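Local coordinates for probable enoyl-CoA hydratase/isomerase (Pseudomonas aeruginosa PAO1, PDB 5YLO), which probably acts as a Delta3,Delta2-enoyl-CoA isomerase of the crotonase family, implicated in the metabolism of unsaturated fatty acids, at residues A[13-18]-A[201-206]; A[30-35]-A[68-73]; A[39-44]-A[51-56]; A[150-155]-A[162-167]; A[158-163]-A[169-174]. One frame throughout, in Å; residues are numbered along the deposited sequence.

Contact 1 (A[13-18]-A[201-206]); sequences AGIAWL and RLASGP
Gly-14 and Ile-15, where a turn runs into strand 15-20, face the last turn of helix 191-204, where one methyl group, that of Ala-203, makes the contact. Along this turn, Arg-201 comes first and turns its side chain from the strand toward the second subunit, where long, weak ion pairs reach Asp-168 and Glu-169. Its carbonyl oxygen takes a bond from Ser-204 OG (OG to Arg-201 O 2.9 Å). Leu-202 packs on Phe-166 of the second subunit. Next comes Ala-203, whose CB lies 4.0 Å from Ile-15 CG1 and 4.2 Å from Gly-14 O. Ile-15 holds CG1 beside its own backbone N (chi1 -55°), which brings that branch rather than CG2 to the methyl. Gly-14 has left-handed backbone angles (phi 81°, psi 6°) in the turn leading into the strand. Gly-205 N bonds Leu-202 O (3.3 Å), and Pro-206 is the N-cap of helix 207-220. The strand is flanked by strands 7-12 and 52-56, and Ala-203 also rests on Ala-52, so the helix end packs over two adjacent strands of the sheet.

Contact 2 (A[30-35]-A[68-73]); sequences DIPTLE and LAEWAA
Glu-70 swings CG away from its backbone N (chi1 174°) and runs on extended, reaching from helix 68-76 to the start of helix 31-46, where Asp-30 holds CG between its backbone N and carbonyl carbon (chi1 52°). Glu-70 OE1 accepts a nearly straight bond from Ile-31 N (N to OE1 3.1 Å, 166° at the hydrogen), using the syn lone pair. Asp-30, the N-cap of helix 31-46, accepts through OD1 from Thr-33 N (3.1 Å), which approaches from the anti side and well out of the carboxylate plane. The side chains of Asp-30 and Glu-70 cross at about a right angle, yet their carboxylate planes are nearly parallel. Asp-30 CB lies 3.3 Å from Glu-70 OE1. Ile-31 CG1 comes within 3.4 Å of that oxygen, while Pro-32 CD lies 3.7 Å from Glu-70 OE2. Tyr-83 OH also bonds Glu-70 OE1, and Arg-22 forms a salt bridge with Asp-30 OD2. Two acids thus serve the first turn of one helix, each taking a different backbone N-H. Their nearest oxygens, Asp-30 OD2 and Glu-70 OE2, are 4.2 Å apart; the positive helix end and Arg-22 would be expected to offset the repulsion.

Contact 3 (A[39-44]-A[51-56]); sequences VRLDAC and RAVVLG
Between 39-44 and 51-56 the backbones come nearest at Cys-44 and Val-53, whose CA atoms are 7.7 Å apart. Val-53 points its side chain at the helix and splits its two methyls between two residues one turn apart, all three of them buried. CG2, which lies beside the valine's own backbone N, meets Cys-44 CB at 4.1 Å. CG1 stands anti to that N (chi1 177°) and reaches Leu-41 CD2, a looser approach of 4.4 Å. Leu-41 leaves its backbone across the contact, and the end of its side chain then comes nearer, with CD2 doing the touching. Helix 31-46 is the connection of a beta-alpha-beta unit: it leads from strand 15-20 to strand 52-56, its parallel neighbour in the main sheet of this crotonase-family protein, and packs on one face of both. Accordingly Leu-41 touches Leu-18 and Cys-44 touches Ala-16, while Val-53 pairs through its backbone with the next strand, 103-107, at Val-104. Leu-41 also touches Leu-92 and Leu-96 of helix 85-97. Within helix 31-46, the torsion of Cys-44 (chi1 -71°) sets SG beside the backbone N, and the sulfur sits 3.9 Å above one face of the Arg-40 guanidinium, displaced toward its rim.

Contact 4 (A[150-155]-A[162-167]); sequences WHLPRL and KRLLFL
Trp-150 O receives a bond from the side chain of Arg-154 (NH1 to O 2.9 Å, 159° at the hydrogen), one turn further along helix 146-156. The oxygen lies close to the guanidinium plane, and the guanidinium itself rests over the indole, with Trp-150 CE2 3.2 Å above its centre. Both polar ends continue into the third subunit: Trp-150 NE1 bonds Arg-223 O there, and Arg-154 NH2 bonds Gly-220 O. Leu-152, between these two residues, joins this helix to helix 158-166. Its CD1 does all the touching, meeting Leu-165 CG at 3.8 Å, tip to tip. The same methyl touches Leu-164 CD2 (4.0 Å), whose side chain crosses that of Leu-152 at about a right angle. Different first torsions, chi1 -180° in Leu-164 and -76° in Leu-165, let these sequence neighbours both turn to that one methyl. The contact proper is therefore purely dispersive and buried, while Trp-150 NE1 and Arg-154 NH2 carry polar bonds to the third subunit.

Contact 5 (A[158-163]-A[169-174]); sequences SEAAKR and EAWSAE
Van der Waals contact comes from the six-membered ring of Trp-171, whose CZ2-CH2 end reaches the helix beginning at Ser-158. CH2 lies 3.5 Å from Ala-160 O, which approaches the ring obliquely, and 4.4 Å from Ala-160 CB. Arg-163 CB sits at the ring edge, near its plane, 4.4 Å from Trp-171 CZ2. The indole gets there with CG beside its own backbone N (chi1 -72°), the ring projecting from the short strand 171-172 toward the helix. Trp-171 also makes a cation-pi contact with Arg-175 and packs on Leu-156. A water lies between the segments, within bonding distance of two main-chain carbonyls: 3.0 Å from Arg-163 O, near the end of the helix, and 2.7 Å from Glu-169 O, at the start of the next segment. Charge forms the third group, and it acts mainly outside the contact. Arg-163 and Glu-159, one turn apart, make a long, weak ion pair (NH2 to OE1 3.5 Å), and Glu-159 OE1 also accepts from Arg-125 N of the third subunit. Glu-169 OE2 pairs with Arg-175; Arg-163 NH1 is 6.5 Å from that oxygen, too far for a bond. The two segments are thus held by the end of one indole and one water between them, with the charged side chains turned largely to neighbours within the chain and in the third subunit.

Contacts 1 and 3 share the main sheet through neighbouring strands 15-20 and 52-56; their centres are about 10 Å apart, and Arg-51 bridges them, with NE 2.6 Å from Ala-203 O and N 2.6 Å from Gly-14 O. Contact 2 lies at the other end of helix 31-46, its centre about 21 Å from that of contact 3. Contacts 4 and 5 both use helix 158-166 and have centres about 7 Å apart; Leu-164 CB lies 3.7 Å from Trp-171 CZ2. This pair is on the opposite side of the chain's centre from contacts 1 and 3, about 30 and 31 Å from contact 1 between centres. Contacts 4 and 5 meet the third subunit; contact 1 meets the second.

Contact 1 (A[13-18]-A[201-206])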
# COMPACT_ATOMS: atom_id res chain seq x y z
N ALA A 13 12.20 -31.82 9.67
CA ALA A 13 13.19 -30.83 10.12
C ALA A 13 12.53 -29.51 10.52
O ALA A 13 13.03 -28.43 10.21
CB ALA A 13 14.26 -30.60 9.06
N GLY A 14 11.40 -29.60 11.23
CA GLY A 14 10.71 -28.41 11.67
C GLY A 14 9.83 -27.75 10.63
O GLY A 14 9.30 -26.67 10.90
N ILE A 15 9.67 -28.36 9.46
CA ILE A 15 8.82 -27.82 8.40
C ILE A 15 7.65 -28.78 8.21
O ILE A 15 7.85 -29.95 7.88
CB ILE A 15 9.60 -27.64 7.09
CG1 ILE A 15 10.83 -26.76 7.30
CG2 ILE A 15 8.70 -27.04 6.02
CD1 ILE A 15 11.71 -26.63 6.07
N ALA A 16 6.44 -28.27 8.42
CA ALA A 16 5.22 -29.04 8.22
C ALA A 16 4.70 -28.77 6.81
O ALA A 16 4.33 -27.64 6.49
CB ALA A 16 4.16 -28.69 9.26
N TRP A 17 4.67 -29.81 5.98
CA TRP A 17 4.18 -29.71 4.61
C TRP A 17 2.72 -30.13 4.57
O TRP A 17 2.40 -31.29 4.88
CB TRP A 17 5.02 -30.57 3.67
CG TRP A 17 6.47 -30.18 3.61
CD1 TRP A 17 7.40 -30.36 4.60
CD2 TRP A 17 7.16 -29.58 2.51
NE1 TRP A 17 8.62 -29.89 4.18
CE2 TRP A 17 8.50 -29.41 2.90
CE3 TRP A 17 6.77 -29.17 1.23
CZ2 TRP A 17 9.46 -28.84 2.07
CZ3 TRP A 17 7.73 -28.60 0.40
CH2 TRP A 17 9.05 -28.44 0.82
N LEU A 18 1.84 -29.20 4.21
CA LEU A 18 0.42 -29.47 4.07
C LEU A 18 0.08 -29.34 2.59
O LEU A 18 0.04 -28.23 2.05
CB LEU A 18 -0.41 -28.51 4.91
CG LEU A 18 0.08 -28.28 6.34
CD1 LEU A 18 -0.86 -27.37 7.11
CD2 LEU A 18 0.28 -29.60 7.07
N ARG A 201 15.39 -21.79 6.14
CA ARG A 201 15.98 -20.65 6.84
C ARG A 201 14.94 -19.93 7.69
O ARG A 201 15.28 -19.34 8.72
CB ARG A 201 16.64 -19.70 5.84
CG ARG A 201 15.79 -19.34 4.64
CD ARG A 201 16.60 -18.56 3.62
NE ARG A 201 17.33 -17.45 4.22
CZ ARG A 201 17.84 -16.43 3.55
NH1 ARG A 201 17.69 -16.36 2.23
NH2 ARG A 201 18.49 -15.46 4.18
N LEU A 202 13.67 -19.96 7.28
CA LEU A 202 12.60 -19.51 8.16
C LEU A 202 12.52 -20.40 9.40
O LEU A 202 12.37 -19.90 10.52
CB LEU A 202 11.26 -19.51 7.43
CG LEU A 202 10.95 -18.35 6.49
CD1 LEU A 202 9.64 -18.61 5.77
CD2 LEU A 202 10.87 -17.05 7.27
N ALA A 203 12.63 -21.71 9.22
CA ALA A 203 12.56 -22.63 10.35
C ALA A 203 13.78 -22.50 11.26
O ALA A 203 13.70 -22.82 12.45
CB ALA A 203 12.42 -24.07 9.86
N SER A 204 14.91 -22.02 10.72
CA SER A 204 16.11 -21.87 11.54
C SER A 204 16.04 -20.66 12.46
O SER A 204 16.78 -20.61 13.45
CB SER A 204 17.35 -21.76 10.64
OG SER A 204 17.53 -20.43 10.18
N GLY A 205 15.19 -19.68 12.16
CA GLY A 205 15.13 -18.46 12.93
C GLY A 205 14.35 -18.63 14.21
O GLY A 205 13.81 -19.70 14.53
N PRO A 206 14.28 -17.53 14.99
CA PRO A 206 13.52 -17.57 16.25
C PRO A 206 12.02 -17.52 16.03
O PRO A 206 11.46 -16.47 15.72
CB PRO A 206 14.03 -16.32 16.99
CG PRO A 206 14.45 -15.38 15.90
CD PRO A 206 14.95 -16.24 14.77

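Contact 2 (A[30-35]-A[68-73])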
# COMPACT_ATOMS: atom_id res chain seq x y z
N ASP A 30 -13.45 -28.47 -0.83
CA ASP A 30 -14.73 -28.91 -0.30
C ASP A 30 -14.63 -28.94 1.21
O ASP A 30 -13.56 -28.76 1.80
CB ASP A 30 -15.15 -30.28 -0.86
CG ASP A 30 -14.07 -31.34 -0.70
OD1 ASP A 30 -13.06 -31.09 -0.01
OD2 ASP A 30 -14.24 -32.43 -1.28
N ILE A 31 -15.78 -29.17 1.86
CA ILE A 31 -15.81 -29.15 3.33
C ILE A 31 -14.81 -30.13 3.93
O ILE A 31 -14.11 -29.75 4.88
CB ILE A 31 -17.25 -29.35 3.83
CG1 ILE A 31 -18.16 -28.27 3.24
CG2 ILE A 31 -17.30 -29.24 5.34
CD1 ILE A 31 -19.54 -28.20 3.86
N PRO A 32 -14.66 -31.38 3.44
CA PRO A 32 -13.62 -32.24 4.03
C PRO A 32 -12.22 -31.66 3.94
O PRO A 32 -11.46 -31.75 4.91
CB PRO A 32 -13.75 -33.54 3.23
CG PRO A 32 -15.14 -33.56 2.77
CD PRO A 32 -15.48 -32.12 2.47
N THR A 33 -11.86 -31.06 2.80
CA THR A 33 -10.55 -30.43 2.67
C THR A 33 -10.44 -29.22 3.59
O THR A 33 -9.45 -29.06 4.31
CB THR A 33 -10.30 -30.03 1.22
OG1 THR A 33 -10.78 -31.06 0.35
CG2 THR A 33 -8.82 -29.82 0.96
N LEU A 34 -11.45 -28.35 3.57
CA LEU A 34 -11.45 -27.17 4.43
C LEU A 34 -11.24 -27.56 5.88
O LEU A 34 -10.35 -27.04 6.55
CB LEU A 34 -12.76 -26.40 4.27
CG LEU A 34 -13.06 -25.81 2.89
CD1 LEU A 34 -14.46 -25.21 2.85
CD2 LEU A 34 -12.02 -24.78 2.49
N GLU A 35 -12.04 -28.52 6.38
CA GLU A 35 -11.96 -28.90 7.79
C GLU A 35 -10.63 -29.58 8.12
O GLU A 35 -10.07 -29.35 9.20
CB GLU A 35 -13.13 -29.82 8.15
CG GLU A 35 -14.48 -29.13 8.18
CD GLU A 35 -15.54 -29.97 8.86
OE1 GLU A 35 -16.48 -30.42 8.17
OE2 GLU A 35 -15.43 -30.20 10.08
N LEU A 68 -17.49 -27.32 -7.16
CA LEU A 68 -18.84 -27.10 -7.69
C LEU A 68 -19.68 -28.36 -7.63
O LEU A 68 -20.91 -28.28 -7.48
CB LEU A 68 -18.76 -26.57 -9.12
CG LEU A 68 -17.98 -25.28 -9.39
CD1 LEU A 68 -18.18 -24.26 -8.27
CD2 LEU A 68 -16.50 -25.56 -9.64
N ALA A 69 -19.06 -29.53 -7.75
CA ALA A 69 -19.81 -30.79 -7.69
C ALA A 69 -20.45 -30.98 -6.32
O ALA A 69 -21.61 -31.38 -6.22
CB ALA A 69 -18.89 -31.96 -8.03
N GLU A 70 -19.69 -30.70 -5.25
CA GLU A 70 -20.26 -30.79 -3.91
C GLU A 70 -21.38 -29.79 -3.72
O GLU A 70 -22.42 -30.10 -3.12
CB GLU A 70 -19.17 -30.57 -2.86
CG GLU A 70 -19.69 -30.52 -1.45
CD GLU A 70 -18.59 -30.45 -0.42
OE1 GLU A 70 -18.20 -29.33 -0.02
OE2 GLU A 70 -18.10 -31.53 -0.01
N TRP A 71 -21.19 -28.56 -4.22
CA TRP A 71 -22.26 -27.57 -4.16
C TRP A 71 -23.47 -28.01 -4.97
O TRP A 71 -24.61 -27.74 -4.58
CB TRP A 71 -21.74 -26.22 -4.65
CG TRP A 71 -22.81 -25.19 -4.79
CD1 TRP A 71 -23.29 -24.37 -3.81
CD2 TRP A 71 -23.54 -24.86 -5.98
NE1 TRP A 71 -24.28 -23.56 -4.32
CE2 TRP A 71 -24.45 -23.84 -5.65
CE3 TRP A 71 -23.52 -25.34 -7.30
CZ2 TRP A 71 -25.32 -23.28 -6.58
CZ3 TRP A 71 -24.39 -24.78 -8.22
CH2 TRP A 71 -25.28 -23.76 -7.86
N ALA A 72 -23.23 -28.67 -6.11
CA ALA A 72 -24.34 -29.12 -6.94
C ALA A 72 -25.19 -30.16 -6.21
O ALA A 72 -26.42 -30.11 -6.26
CB ALA A 72 -23.82 -29.68 -8.26
N ALA A 73 -24.54 -31.10 -5.52
CA ALA A 73 -25.28 -32.14 -4.81
C ALA A 73 -26.18 -31.54 -3.73
O ALA A 73 -27.33 -31.96 -3.57
CB ALA A 73 -24.31 -33.15 -4.20

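Contact 3 (A[39-44]-A[51-56])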
# COMPACT_ATOMS: atom_id res chain seq x y z
N VAL A 39 -8.07 -28.25 10.85
CA VAL A 39 -7.65 -28.87 12.10
C VAL A 39 -6.14 -29.07 12.13
O VAL A 39 -5.50 -28.91 13.18
CB VAL A 39 -8.40 -30.20 12.32
CG1 VAL A 39 -7.97 -30.86 13.63
CG2 VAL A 39 -9.90 -29.96 12.32
N ARG A 40 -5.53 -29.41 10.99
CA ARG A 40 -4.09 -29.62 10.95
C ARG A 40 -3.33 -28.33 11.23
O ARG A 40 -2.25 -28.35 11.84
CB ARG A 40 -3.69 -30.20 9.59
CG ARG A 40 -2.21 -30.58 9.46
CD ARG A 40 -1.90 -31.94 10.06
NE ARG A 40 -1.45 -31.85 11.45
CZ ARG A 40 -0.18 -31.71 11.82
NH1 ARG A 40 0.14 -31.65 13.10
NH2 ARG A 40 0.78 -31.64 10.91
N LEU A 41 -3.87 -27.19 10.78
CA LEU A 41 -3.23 -25.91 11.07
C LEU A 41 -3.20 -25.65 12.57
O LEU A 41 -2.19 -25.15 13.10
CB LEU A 41 -3.96 -24.78 10.35
CG LEU A 41 -3.69 -24.62 8.86
CD1 LEU A 41 -4.58 -23.53 8.28
CD2 LEU A 41 -2.23 -24.31 8.60
N ASP A 42 -4.29 -25.97 13.27
CA ASP A 42 -4.31 -25.79 14.72
C ASP A 42 -3.27 -26.68 15.40
O ASP A 42 -2.67 -26.29 16.40
CB ASP A 42 -5.71 -26.09 15.26
CG ASP A 42 -5.78 -25.99 16.78
OD1 ASP A 42 -5.86 -24.85 17.29
OD2 ASP A 42 -5.78 -27.04 17.45
N ALA A 43 -3.04 -27.87 14.85
CA ALA A 43 -2.01 -28.75 15.41
C ALA A 43 -0.62 -28.17 15.19
O ALA A 43 0.27 -28.34 16.03
CB ALA A 43 -2.13 -30.14 14.80
N CYS A 44 -0.41 -27.47 14.06
CA CYS A 44 0.90 -26.90 13.79
C CYS A 44 1.24 -25.78 14.77
O CYS A 44 2.38 -25.67 15.23
CB CYS A 44 0.97 -26.40 12.35
SG CYS A 44 1.00 -27.71 11.11
N ARG A 51 8.31 -25.33 12.90
CA ARG A 51 8.71 -23.93 12.99
C ARG A 51 8.42 -23.18 11.70
O ARG A 51 8.63 -21.96 11.65
CB ARG A 51 10.20 -23.84 13.35
CG ARG A 51 10.50 -24.47 14.70
CD ARG A 51 11.87 -25.12 14.74
NE ARG A 51 12.95 -24.17 14.51
CZ ARG A 51 13.41 -23.32 15.43
NH1 ARG A 51 12.88 -23.31 16.65
NH2 ARG A 51 14.39 -22.49 15.13
N ALA A 52 7.95 -23.87 10.67
CA ALA A 52 7.51 -23.25 9.42
C ALA A 52 6.51 -24.19 8.77
O ALA A 52 6.58 -25.41 8.94
CB ALA A 52 8.69 -22.97 8.48
N VAL A 53 5.57 -23.61 8.03
CA VAL A 53 4.47 -24.37 7.43
C VAL A 53 4.44 -24.07 5.94
O VAL A 53 4.50 -22.91 5.53
CB VAL A 53 3.12 -24.03 8.08
CG1 VAL A 53 1.99 -24.76 7.38
CG2 VAL A 53 3.15 -24.37 9.56
N VAL A 54 4.33 -25.13 5.13
CA VAL A 54 4.24 -25.02 3.68
C VAL A 54 2.87 -25.52 3.25
O VAL A 54 2.43 -26.59 3.69
CB VAL A 54 5.36 -25.80 2.98
CG1 VAL A 54 5.17 -25.75 1.47
CG2 VAL A 54 6.72 -25.25 3.37
N LEU A 55 2.20 -24.75 2.40
CA LEU A 55 0.91 -25.12 1.83
C LEU A 55 1.08 -25.29 0.33
O LEU A 55 1.41 -24.32 -0.37
CB LEU A 55 -0.15 -24.06 2.13
CG LEU A 55 -1.57 -24.36 1.65
CD1 LEU A 55 -2.13 -25.58 2.37
CD2 LEU A 55 -2.47 -23.15 1.84
N GLY A 56 0.85 -26.50 -0.17
CA GLY A 56 1.06 -26.80 -1.56
C GLY A 56 -0.10 -27.57 -2.16
O GLY A 56 -0.96 -28.09 -1.45

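Contact 4 (A[150-155]-A[162-167])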
# COMPACT_ATOMS: atom_id res chain seq x y z
N TRP A 150 -10.35 -8.17 0.17
CA TRP A 150 -9.56 -7.74 1.31
C TRP A 150 -8.07 -7.88 1.05
O TRP A 150 -7.30 -6.97 1.36
CB TRP A 150 -9.96 -8.53 2.56
CG TRP A 150 -9.42 -7.95 3.84
CD1 TRP A 150 -10.06 -7.07 4.67
CD2 TRP A 150 -8.15 -8.22 4.44
NE1 TRP A 150 -9.25 -6.77 5.74
CE2 TRP A 150 -8.08 -7.47 5.63
CE3 TRP A 150 -7.07 -9.03 4.09
CZ2 TRP A 150 -6.97 -7.49 6.47
CZ3 TRP A 150 -5.96 -9.06 4.93
CH2 TRP A 150 -5.92 -8.30 6.10
N HIS A 151 -7.65 -9.01 0.47
CA HIS A 151 -6.23 -9.25 0.22
C HIS A 151 -5.71 -8.45 -0.97
O HIS A 151 -4.69 -7.76 -0.86
CB HIS A 151 -5.99 -10.74 -0.01
CG HIS A 151 -6.02 -11.57 1.23
ND1 HIS A 151 -5.05 -11.48 2.21
CD2 HIS A 151 -6.90 -12.51 1.66
CE1 HIS A 151 -5.33 -12.32 3.18
NE2 HIS A 151 -6.45 -12.96 2.88
N LEU A 152 -6.40 -8.54 -2.11
CA LEU A 152 -5.85 -8.03 -3.36
C LEU A 152 -5.52 -6.54 -3.32
O LEU A 152 -4.42 -6.17 -3.78
CB LEU A 152 -6.81 -8.35 -4.51
CG LEU A 152 -6.93 -9.83 -4.88
CD1 LEU A 152 -7.86 -10.01 -6.07
CD2 LEU A 152 -5.56 -10.42 -5.17
N PRO A 153 -6.37 -5.64 -2.82
CA PRO A 153 -5.97 -4.23 -2.78
C PRO A 153 -4.78 -3.97 -1.87
O PRO A 153 -4.00 -3.04 -2.13
CB PRO A 153 -7.23 -3.52 -2.27
CG PRO A 153 -7.98 -4.57 -1.52
CD PRO A 153 -7.74 -5.83 -2.29
N ARG A 154 -4.60 -4.78 -0.82
CA ARG A 154 -3.48 -4.57 0.09
C ARG A 154 -2.16 -5.02 -0.53
O ARG A 154 -1.11 -4.44 -0.23
CB ARG A 154 -3.74 -5.31 1.40
CG ARG A 154 -4.80 -4.66 2.27
CD ARG A 154 -5.19 -5.53 3.44
NE ARG A 154 -5.92 -4.76 4.44
CZ ARG A 154 -7.23 -4.52 4.40
NH1 ARG A 154 -7.97 -5.00 3.41
NH2 ARG A 154 -7.80 -3.80 5.36
N LEU A 155 -2.19 -6.04 -1.38
CA LEU A 155 -0.98 -6.53 -2.03
C LEU A 155 -0.69 -5.84 -3.36
O LEU A 155 0.48 -5.67 -3.72
CB LEU A 155 -1.08 -8.04 -2.26
CG LEU A 155 -1.24 -8.94 -1.04
CD1 LEU A 155 -1.69 -10.33 -1.46
CD2 LEU A 155 0.05 -9.01 -0.25
N LYS A 162 -8.51 -4.35 -9.08
CA LYS A 162 -9.76 -4.28 -9.83
C LYS A 162 -9.60 -4.80 -11.25
O LYS A 162 -10.57 -5.29 -11.83
CB LYS A 162 -10.30 -2.85 -9.83
CG LYS A 162 -10.69 -2.33 -8.46
CD LYS A 162 -11.10 -0.87 -8.50
CE LYS A 162 -11.39 -0.35 -7.11
NZ LYS A 162 -11.67 1.11 -7.13
N ARG A 163 -8.40 -4.70 -11.82
CA ARG A 163 -8.15 -5.33 -13.11
C ARG A 163 -8.29 -6.84 -13.02
O ARG A 163 -8.90 -7.47 -13.88
CB ARG A 163 -6.77 -4.95 -13.64
CG ARG A 163 -6.66 -3.53 -14.18
CD ARG A 163 -5.32 -3.28 -14.86
NE ARG A 163 -5.19 -1.89 -15.27
CZ ARG A 163 -5.57 -1.41 -16.45
NH1 ARG A 163 -6.12 -2.22 -17.35
NH2 ARG A 163 -5.41 -0.13 -16.74
N LEU A 164 -7.73 -7.43 -11.96
CA LEU A 164 -7.78 -8.88 -11.81
C LEU A 164 -9.19 -9.36 -11.50
O LEU A 164 -9.60 -10.43 -11.98
CB LEU A 164 -6.81 -9.32 -10.70
CG LEU A 164 -6.74 -10.82 -10.42
CD1 LEU A 164 -6.41 -11.57 -11.69
CD2 LEU A 164 -5.73 -11.11 -9.33
N LEU A 165 -9.95 -8.59 -10.72
CA LEU A 165 -11.29 -9.02 -10.34
C LEU A 165 -12.30 -8.77 -11.45
O LEU A 165 -13.16 -9.63 -11.72
CB LEU A 165 -11.72 -8.31 -9.06
CG LEU A 165 -11.11 -8.84 -7.76
CD1 LEU A 165 -11.26 -7.82 -6.64
CD2 LEU A 165 -11.74 -10.16 -7.37
N PHE A 166 -12.23 -7.62 -12.12
CA PHE A 166 -13.27 -7.26 -13.08
C PHE A 166 -13.01 -7.83 -14.47
O PHE A 166 -13.98 -8.13 -15.19
CB PHE A 166 -13.41 -5.74 -13.17
CG PHE A 166 -13.89 -5.09 -11.90
CD1 PHE A 166 -14.42 -5.86 -10.87
CD2 PHE A 166 -13.81 -3.72 -11.73
CE1 PHE A 166 -14.86 -5.26 -9.70
CE2 PHE A 166 -14.25 -3.12 -10.57
CZ PHE A 166 -14.78 -3.89 -9.55
N LEU A 167 -11.76 -7.98 -14.87
CA LEU A 167 -11.45 -8.63 -16.14
C LEU A 167 -11.39 -10.14 -15.96
O LEU A 167 -11.03 -10.65 -14.90
CB LEU A 167 -10.13 -8.12 -16.70
CG LEU A 167 -10.01 -6.61 -16.88
CD1 LEU A 167 -8.70 -6.26 -17.54
CD2 LEU A 167 -11.19 -6.08 -17.68

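Contact 5 (A[158-163]-A[169-174])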
# COMPACT_ATOMS: atom_id res chain seq x y z
N SER A 158 -5.31 -0.61 -5.37
CA SER A 158 -6.73 -0.67 -5.73
C SER A 158 -6.93 -1.00 -7.20
O SER A 158 -7.66 -1.94 -7.54
CB SER A 158 -7.41 0.65 -5.37
OG SER A 158 -7.47 0.84 -3.97
N GLU A 159 -6.28 -0.25 -8.09
CA GLU A 159 -6.54 -0.42 -9.52
C GLU A 159 -6.13 -1.80 -10.01
O GLU A 159 -6.89 -2.48 -10.71
CB GLU A 159 -5.83 0.67 -10.33
CG GLU A 159 -6.08 0.57 -11.83
CD GLU A 159 -5.44 1.70 -12.62
OE1 GLU A 159 -5.74 1.82 -13.82
OE2 GLU A 159 -4.64 2.47 -12.04
N ALA A 160 -4.92 -2.24 -9.64
CA ALA A 160 -4.45 -3.55 -10.08
C ALA A 160 -5.35 -4.66 -9.58
O ALA A 160 -5.62 -5.63 -10.29
CB ALA A 160 -3.01 -3.77 -9.63
N ALA A 161 -5.84 -4.54 -8.34
CA ALA A 161 -6.78 -5.51 -7.81
C ALA A 161 -8.09 -5.51 -8.57
O ALA A 161 -8.73 -6.56 -8.72
CB ALA A 161 -7.03 -5.25 -6.32
N LYS A 162 -8.51 -4.35 -9.08
CA LYS A 162 -9.76 -4.28 -9.83
C LYS A 162 -9.60 -4.80 -11.25
O LYS A 162 -10.57 -5.29 -11.83
CB LYS A 162 -10.30 -2.85 -9.83
CG LYS A 162 -10.69 -2.33 -8.46
CD LYS A 162 -11.10 -0.87 -8.50
CE LYS A 162 -11.39 -0.35 -7.11
NZ LYS A 162 -11.67 1.11 -7.13
N ARG A 163 -8.40 -4.70 -11.82
CA ARG A 163 -8.15 -5.33 -13.11
C ARG A 163 -8.29 -6.84 -13.02
O ARG A 163 -8.90 -7.47 -13.88
CB ARG A 163 -6.77 -4.95 -13.64
CG ARG A 163 -6.66 -3.53 -14.18
CD ARG A 163 -5.32 -3.28 -14.86
NE ARG A 163 -5.19 -1.89 -15.27
CZ ARG A 163 -5.57 -1.41 -16.45
NH1 ARG A 163 -6.12 -2.22 -17.35
NH2 ARG A 163 -5.41 -0.13 -16.74
N GLU A 169 -9.44 -12.23 -17.62
CA GLU A 169 -8.18 -12.84 -17.99
C GLU A 169 -7.42 -13.31 -16.76
O GLU A 169 -7.50 -12.70 -15.69
CB GLU A 169 -7.32 -11.86 -18.79
CG GLU A 169 -6.85 -10.65 -18.00
CD GLU A 169 -6.25 -9.57 -18.87
OE1 GLU A 169 -6.35 -9.67 -20.11
OE2 GLU A 169 -5.67 -8.61 -18.31
N ALA A 170 -6.68 -14.41 -16.91
CA ALA A 170 -5.81 -14.88 -15.85
C ALA A 170 -4.46 -14.17 -15.93
O ALA A 170 -4.04 -13.69 -16.99
CB ALA A 170 -5.62 -16.39 -15.94
N TRP A 171 -3.78 -14.10 -14.79
CA TRP A 171 -2.44 -13.53 -14.71
C TRP A 171 -1.40 -14.64 -14.70
O TRP A 171 -1.58 -15.67 -14.04
CB TRP A 171 -2.29 -12.66 -13.47
CG TRP A 171 -3.02 -11.36 -13.55
CD1 TRP A 171 -3.95 -11.00 -14.48
CD2 TRP A 171 -2.88 -10.24 -12.68
NE1 TRP A 171 -4.40 -9.73 -14.23
CE2 TRP A 171 -3.76 -9.24 -13.13
CE3 TRP A 171 -2.09 -9.98 -11.55
CZ2 TRP A 171 -3.87 -8.00 -12.49
CZ3 TRP A 171 -2.20 -8.76 -10.92
CH2 TRP A 171 -3.09 -7.78 -11.39
N SER A 172 -0.31 -14.42 -15.42
CA SER A 172 0.81 -15.35 -15.41
C SER A 172 1.63 -15.18 -14.14
O SER A 172 1.47 -14.22 -13.38
CB SER A 172 1.68 -15.15 -16.65
OG SER A 172 2.37 -13.92 -16.58
N ALA A 173 2.54 -16.12 -13.91
CA ALA A 173 3.43 -16.02 -12.76
C ALA A 173 4.33 -14.80 -12.88
O ALA A 173 4.64 -14.15 -11.87
CB ALA A 173 4.27 -17.29 -12.63
N GLU A 174 4.75 -14.46 -14.10
CA GLU A 174 5.55 -13.26 -14.29
C GLU A 174 4.75 -12.01 -13.96
O GLU A 174 5.24 -11.11 -13.26
CB GLU A 174 6.06 -13.19 -15.73
CG GLU A 174 7.47 -13.69 -15.91
CD GLU A 174 8.03 -13.37 -17.28
OE1 GLU A 174 9.12 -13.88 -17.62
OE2 GLU A 174 7.38 -12.61 -18.02
O HOH W 1 -7.73 -10.07 -14.94